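Local coordinates for protein mevalonate 3-kinase (Thermoplasma acidophilum, PDB 4RKS) that catalyses the ATP-dependent phosphorylation of (R)-mevalonate to mevalonate 3-phosphate in the alternative mevalonate pathway of extreme acidophiles, at residues A[276-290]-A[299-311]. Sequence-based numbering, arbitrary orientation.
Sequences LISYLKLIRKDYWNA and VYVAVESENADRL
With chi1 at 59°, CG of Tyr287 sits between its own backbone N and carbonyl carbon, and the phenol swings across to 299-311, where Asn307, Arg310, Val303 and Leu311 receive it. Arg310 has CG anti to its backbone N and runs on extended, which carries the guanidinium to the ring: Tyr287 CE1 lies over one guanidinium face, toward its rim, 3.5 Å from Arg310 NE, the two planes 53° apart rather than stacked. Asn307 CB comes within 3.6 Å of Tyr287 CD2, Val303 CG2 meets the ring edge, and Tyr287 OH rests 3.7 Å from Leu311 CB. Asp286 OD2 faces Arg310 NH2, but the two are modelled too close, so their salt bridge is doubtful.

The contact joins helix 271-283 to the hairpin 289-292/298-304 in the C-terminal domain of this GHMP-family kinase; Tyr300, on the same hairpin, has its side chain about 8 Å from bound mevalonate. On the Val299 and Val301 face, Leu280 CD1 meets Val301 CG2 tip to tip at 3.6 Å, while Leu276 slides past Val299. On the Ala290 and Ala302 face, covered by helix 243-262, Trp288 lays CH2 3.8 Å from Ala302 CB and sends NE1 to Asp248. Ala302 N donates to Ala290 O at 2.8 Å; the return bond is weak. Beyond this pair, water bridges Trp288 O and Glu304 N, also binding Glu304 OE1 and Asn307 ND2; Glu304 OE2 pairs with Lys244.

Arg284 NE and NH2 grip Asn289 O and OD1, and Asn289 ND2 bonds nearly straight (174°) to Leu280 O. The buried Asn289 amide thus has oxygen and nitrogen both bonded, tying strand 289-292 to the helix's last turns.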
loop_
_atom_site.group_PDB
_atom_site.type_symbol
_atom_site.label_atom_id
_atom_site.label_comp_id
_atom_site.label_asym_id
_atom_site.label_seq_id
_atom_site.Cartn_x
_atom_site.Cartn_y
_atom_site.Cartn_z
ATOM N N LEU A 276 -11.233 -20.857 2.235
ATOM C CA LEU A 276 -11.490 -20.159 0.976
ATOM C C LEU A 276 -10.379 -20.459 -0.028
ATOM O O LEU A 276 -10.642 -20.768 -1.189
ATOM C CB LEU A 276 -11.614 -18.651 1.188
ATOM C CG LEU A 276 -11.731 -17.798 -0.089
ATOM C CD1 LEU A 276 -13.025 -18.083 -0.863
ATOM C CD2 LEU A 276 -11.620 -16.311 0.219
ATOM N N ILE A 277 -9.141 -20.371 0.437
ATOM C CA ILE A 277 -7.972 -20.664 -0.386
ATOM C C ILE A 277 -8.030 -22.068 -0.991
ATOM O O ILE A 277 -7.680 -22.262 -2.158
ATOM C CB ILE A 277 -6.674 -20.513 0.432
ATOM C CG1 ILE A 277 -6.496 -19.057 0.875
ATOM C CG2 ILE A 277 -5.473 -20.968 -0.373
ATOM C CD1 ILE A 277 -5.194 -18.784 1.617
ATOM N N SER A 278 -8.486 -23.042 -0.206
ATOM C CA SER A 278 -8.627 -24.406 -0.708
ATOM C C SER A 278 -9.655 -24.481 -1.842
ATOM O O SER A 278 -9.454 -25.196 -2.823
ATOM C CB SER A 278 -9.024 -25.363 0.422
ATOM O OG SER A 278 -8.049 -25.367 1.453
ATOM N N TYR A 279 -10.755 -23.753 -1.703
ATOM C CA TYR A 279 -11.767 -23.711 -2.755
ATOM C C TYR A 279 -11.192 -23.052 -4.007
ATOM O O TYR A 279 -11.469 -23.495 -5.126
ATOM C CB TYR A 279 -13.015 -22.964 -2.280
ATOM C CG TYR A 279 -14.014 -22.629 -3.378
ATOM C CD1 TYR A 279 -14.827 -23.614 -3.943
ATOM C CD2 TYR A 279 -14.161 -21.321 -3.835
ATOM C CE1 TYR A 279 -15.749 -23.300 -4.944
ATOM C CE2 TYR A 279 -15.075 -20.999 -4.828
ATOM C CZ TYR A 279 -15.867 -21.988 -5.381
ATOM O OH TYR A 279 -16.769 -21.656 -6.372
ATOM N N LEU A 280 -10.389 -22.002 -3.806
ATOM C CA LEU A 280 -9.741 -21.294 -4.912
ATOM C C LEU A 280 -8.899 -22.258 -5.747
ATOM O O LEU A 280 -8.882 -22.179 -6.974
ATOM C CB LEU A 280 -8.872 -20.126 -4.384
ATOM C CG LEU A 280 -9.644 -18.954 -3.764
ATOM C CD1 LEU A 280 -8.710 -17.833 -3.275
ATOM C CD2 LEU A 280 -10.661 -18.415 -4.741
ATOM N N LYS A 281 -8.212 -23.171 -5.070
ATOM C CA LYS A 281 -7.438 -24.214 -5.733
ATOM C C LYS A 281 -8.317 -25.108 -6.620
ATOM O O LYS A 281 -7.876 -25.609 -7.651
ATOM C CB LYS A 281 -6.715 -25.062 -4.685
ATOM C CG LYS A 281 -5.598 -25.933 -5.211
ATOM C CD LYS A 281 -4.850 -26.582 -4.046
ATOM C CE LYS A 281 -3.485 -27.113 -4.458
ATOM N NZ LYS A 281 -3.582 -28.316 -5.329
ATOM N N LEU A 282 -9.565 -25.300 -6.206
ATOM C CA LEU A 282 -10.505 -26.135 -6.946
ATOM C C LEU A 282 -10.963 -25.467 -8.239
ATOM O O LEU A 282 -10.863 -26.050 -9.314
ATOM C CB LEU A 282 -11.716 -26.467 -6.074
ATOM C CG LEU A 282 -12.876 -27.202 -6.758
ATOM C CD1 LEU A 282 -12.443 -28.583 -7.234
ATOM C CD2 LEU A 282 -14.085 -27.297 -5.830
ATOM N N ILE A 283 -11.454 -24.236 -8.140
ATOM C CA ILE A 283 -11.965 -23.551 -9.322
ATOM C C ILE A 283 -10.861 -23.072 -10.254
ATOM O O ILE A 283 -11.145 -22.688 -11.392
ATOM C CB ILE A 283 -12.852 -22.359 -8.946
ATOM C CG1 ILE A 283 -12.146 -21.439 -7.954
ATOM C CG2 ILE A 283 -14.137 -22.853 -8.333
ATOM C CD1 ILE A 283 -13.019 -20.277 -7.488
ATOM N N ARG A 284 -9.612 -23.111 -9.785
ATOM C CA ARG A 284 -8.477 -22.703 -10.619
ATOM C C ARG A 284 -8.369 -23.614 -11.837
ATOM O O ARG A 284 -7.891 -23.207 -12.895
ATOM C CB ARG A 284 -7.164 -22.710 -9.821
ATOM C CG ARG A 284 -5.962 -22.128 -10.575
ATOM C CD ARG A 284 -4.842 -21.702 -9.632
ATOM N NE ARG A 284 -5.318 -20.782 -8.601
ATOM C CZ ARG A 284 -5.184 -20.980 -7.294
ATOM N NH1 ARG A 284 -4.565 -22.069 -6.840
ATOM N NH2 ARG A 284 -5.662 -20.086 -6.436
ATOM N N LYS A 285 -8.831 -24.848 -11.683
ATOM C CA LYS A 285 -8.815 -25.808 -12.782
ATOM C C LYS A 285 -9.875 -25.456 -13.827
ATOM O O LYS A 285 -9.780 -25.867 -14.980
ATOM C CB LYS A 285 -9.029 -27.221 -12.245
ATOM C CG LYS A 285 -7.938 -27.682 -11.285
ATOM C CD LYS A 285 -8.270 -29.044 -10.694
ATOM C CE LYS A 285 -9.652 -29.041 -10.042
ATOM N NZ LYS A 285 -9.985 -30.341 -9.389
ATOM N N ASP A 286 -10.862 -24.668 -13.407
ATOM C CA ASP A 286 -11.971 -24.252 -14.263
ATOM C C ASP A 286 -11.666 -22.919 -14.973
ATOM O O ASP A 286 -11.764 -22.818 -16.202
ATOM C CB ASP A 286 -13.254 -24.159 -13.419
ATOM C CG ASP A 286 -14.479 -23.743 -14.227
ATOM O OD1 ASP A 286 -14.441 -23.803 -15.467
ATOM O OD2 ASP A 286 -15.489 -23.356 -13.607
ATOM N N TYR A 287 -11.303 -21.896 -14.203
ATOM C CA TYR A 287 -10.828 -20.653 -14.789
ATOM C C TYR A 287 -9.693 -20.079 -13.944
ATOM O O TYR A 287 -9.570 -20.396 -12.767
ATOM C CB TYR A 287 -11.968 -19.646 -14.946
ATOM C CG TYR A 287 -12.704 -19.235 -13.681
ATOM C CD1 TYR A 287 -13.783 -19.977 -13.206
ATOM C CD2 TYR A 287 -12.346 -18.077 -12.987
ATOM C CE1 TYR A 287 -14.470 -19.589 -12.061
ATOM C CE2 TYR A 287 -13.023 -17.683 -11.846
ATOM C CZ TYR A 287 -14.083 -18.443 -11.385
ATOM O OH TYR A 287 -14.756 -18.046 -10.248
ATOM N N TRP A 288 -8.852 -19.249 -14.553
ATOM C CA TRP A 288 -7.660 -18.758 -13.869
ATOM C C TRP A 288 -7.984 -17.866 -12.673
ATOM O O TRP A 288 -8.865 -17.000 -12.727
ATOM C CB TRP A 288 -6.759 -17.991 -14.834
ATOM C CG TRP A 288 -5.511 -17.449 -14.173
ATOM C CD1 TRP A 288 -4.326 -18.112 -13.974
ATOM C CD2 TRP A 288 -5.335 -16.139 -13.616
ATOM N NE1 TRP A 288 -3.420 -17.284 -13.327
ATOM C CE2 TRP A 288 -4.018 -16.073 -13.098
ATOM C CE3 TRP A 288 -6.162 -15.013 -13.504
ATOM C CZ2 TRP A 288 -3.514 -14.922 -12.495
ATOM C CZ3 TRP A 288 -5.659 -13.876 -12.895
ATOM C CH2 TRP A 288 -4.348 -13.842 -12.391
ATOM N N ASN A 289 -7.266 -18.095 -11.587
ATOM C CA ASN A 289 -7.181 -17.118 -10.514
ATOM C C ASN A 289 -5.843 -17.268 -9.823
ATOM O O ASN A 289 -5.140 -18.262 -10.027
ATOM C CB ASN A 289 -8.317 -17.273 -9.506
ATOM C CG ASN A 289 -8.134 -18.471 -8.593
ATOM O OD1 ASN A 289 -7.310 -18.457 -7.673
ATOM N ND2 ASN A 289 -8.906 -19.521 -8.846
ATOM N N ALA A 290 -5.509 -16.268 -9.013
ATOM C CA ALA A 290 -4.357 -16.300 -8.113
ATOM C C ALA A 290 -4.700 -15.419 -6.926
ATOM O O ALA A 290 -5.378 -14.397 -7.099
ATOM C CB ALA A 290 -3.097 -15.808 -8.809
ATOM N N VAL A 299 -8.280 -11.848 1.889
ATOM C CA VAL A 299 -7.770 -12.647 0.785
ATOM C C VAL A 299 -8.118 -11.952 -0.518
ATOM O O VAL A 299 -9.302 -11.783 -0.852
ATOM C CB VAL A 299 -8.343 -14.075 0.785
ATOM C CG1 VAL A 299 -7.859 -14.839 -0.447
ATOM C CG2 VAL A 299 -7.959 -14.795 2.058
ATOM N N TYR A 300 -7.081 -11.555 -1.246
ATOM C CA TYR A 300 -7.222 -10.796 -2.488
ATOM C C TYR A 300 -7.090 -11.719 -3.688
ATOM O O TYR A 300 -6.051 -12.335 -3.873
ATOM C CB TYR A 300 -6.159 -9.698 -2.576
ATOM C CG TYR A 300 -6.199 -8.686 -1.466
ATOM C CD1 TYR A 300 -7.148 -7.664 -1.468
ATOM C CD2 TYR A 300 -5.262 -8.718 -0.434
ATOM C CE1 TYR A 300 -7.169 -6.716 -0.468
ATOM C CE2 TYR A 300 -5.282 -7.776 0.570
ATOM C CZ TYR A 300 -6.236 -6.779 0.545
ATOM O OH TYR A 300 -6.265 -5.843 1.537
ATOM N N VAL A 301 -8.140 -11.827 -4.494
ATOM C CA VAL A 301 -8.119 -12.777 -5.602
ATOM C C VAL A 301 -8.141 -12.087 -6.961
ATOM O O VAL A 301 -9.146 -11.472 -7.356
ATOM C CB VAL A 301 -9.301 -13.764 -5.504
ATOM C CG1 VAL A 301 -9.158 -14.851 -6.537
ATOM C CG2 VAL A 301 -9.342 -14.372 -4.123
ATOM N N ALA A 302 -7.013 -12.186 -7.661
ATOM C CA ALA A 302 -6.907 -11.725 -9.033
ATOM C C ALA A 302 -7.687 -12.643 -9.956
ATOM O O ALA A 302 -7.646 -13.861 -9.801
ATOM C CB ALA A 302 -5.453 -11.660 -9.467
ATOM N N VAL A 303 -8.364 -12.056 -10.937
ATOM C CA VAL A 303 -9.178 -12.822 -11.862
ATOM C C VAL A 303 -9.332 -12.054 -13.177
ATOM O O VAL A 303 -9.275 -10.814 -13.200
ATOM C CB VAL A 303 -10.576 -13.135 -11.239
ATOM C CG1 VAL A 303 -11.363 -11.854 -11.009
ATOM C CG2 VAL A 303 -11.389 -14.118 -12.092
ATOM N N GLU A 304 -9.526 -12.779 -14.274
ATOM C CA GLU A 304 -9.828 -12.129 -15.546
ATOM C C GLU A 304 -11.203 -11.476 -15.476
ATOM O O GLU A 304 -12.129 -12.002 -14.841
ATOM C CB GLU A 304 -9.753 -13.117 -16.699
ATOM C CG GLU A 304 -8.351 -13.584 -17.001
ATOM C CD GLU A 304 -8.338 -14.874 -17.810
ATOM O OE1 GLU A 304 -8.940 -15.866 -17.350
ATOM O OE2 GLU A 304 -7.723 -14.898 -18.897
ATOM N N SER A 305 -11.330 -10.326 -16.126
ATOM C CA SER A 305 -12.528 -9.509 -15.997
ATOM C C SER A 305 -13.792 -10.300 -16.346
ATOM O O SER A 305 -14.823 -10.156 -15.683
ATOM C CB SER A 305 -12.414 -8.254 -16.867
ATOM O OG SER A 305 -11.675 -7.250 -16.181
ATOM N N GLU A 306 -13.690 -11.161 -17.355
ATOM C CA GLU A 306 -14.830 -11.946 -17.825
ATOM C C GLU A 306 -15.370 -12.898 -16.748
ATOM O O GLU A 306 -16.530 -13.298 -16.794
ATOM C CB GLU A 306 -14.443 -12.723 -19.077
ATOM C CG GLU A 306 -13.007 -13.216 -19.074
ATOM C CD GLU A 306 -12.652 -13.994 -20.333
ATOM O OE1 GLU A 306 -13.562 -14.613 -20.930
ATOM O OE2 GLU A 306 -11.461 -13.986 -20.722
ATOM N N ASN A 307 -14.532 -13.230 -15.767
ATOM C CA ASN A 307 -14.923 -14.133 -14.684
ATOM C C ASN A 307 -15.089 -13.451 -13.318
ATOM O O ASN A 307 -15.342 -14.125 -12.315
ATOM C CB ASN A 307 -13.907 -15.266 -14.566
ATOM C CG ASN A 307 -13.774 -16.065 -15.846
ATOM O OD1 ASN A 307 -14.771 -16.477 -16.444
ATOM N ND2 ASN A 307 -12.535 -16.285 -16.280
ATOM N N ALA A 308 -14.981 -12.123 -13.280
ATOM C CA ALA A 308 -15.004 -11.386 -12.019
ATOM C C ALA A 308 -16.365 -11.422 -11.318
ATOM O O ALA A 308 -16.417 -11.626 -10.110
ATOM C CB ALA A 308 -14.576 -9.936 -12.240
ATOM N N ASP A 309 -17.455 -11.209 -12.054
ATOM C CA ASP A 309 -18.787 -11.253 -11.439
ATOM C C ASP A 309 -19.103 -12.647 -10.946
ATOM O O ASP A 309 -19.719 -12.817 -9.891
ATOM C CB ASP A 309 -19.870 -10.776 -12.407
ATOM C CG ASP A 309 -19.909 -9.261 -12.523
ATOM O OD1 ASP A 309 -19.728 -8.582 -11.490
ATOM O OD2 ASP A 309 -20.105 -8.749 -13.644
ATOM N N ARG A 310 -18.666 -13.647 -11.703
ATOM C CA ARG A 310 -18.820 -15.036 -11.286
ATOM C C ARG A 310 -18.148 -15.316 -9.939
ATOM O O ARG A 310 -18.765 -15.875 -9.027
ATOM C CB ARG A 310 -18.244 -15.957 -12.345
ATOM C CG ARG A 310 -18.214 -17.404 -11.952
ATOM C CD ARG A 310 -18.070 -18.242 -13.206
ATOM N NE ARG A 310 -17.843 -19.647 -12.902
ATOM C CZ ARG A 310 -17.510 -20.554 -13.812
ATOM N NH1 ARG A 310 -17.350 -20.190 -15.082
ATOM N NH2 ARG A 310 -17.323 -21.819 -13.451
ATOM N N LEU A 311 -16.880 -14.926 -9.822
ATOM C CA LEU A 311 -16.147 -15.088 -8.565
ATOM C C LEU A 311 -16.808 -14.317 -7.419
ATOM O O LEU A 311 -17.001 -14.842 -6.325
ATOM C CB LEU A 311 -14.700 -14.629 -8.727
ATOM C CG LEU A 311 -13.838 -14.787 -7.478
ATOM C CD1 LEU A 311 -13.845 -16.237 -6.975
ATOM C CD2 LEU A 311 -12.427 -14.330 -7.798
HETATM O O HOH W 1 -9.927 -15.677 -14.813
HETATM O O HOH W 2 -9.339 -18.263 -17.393
#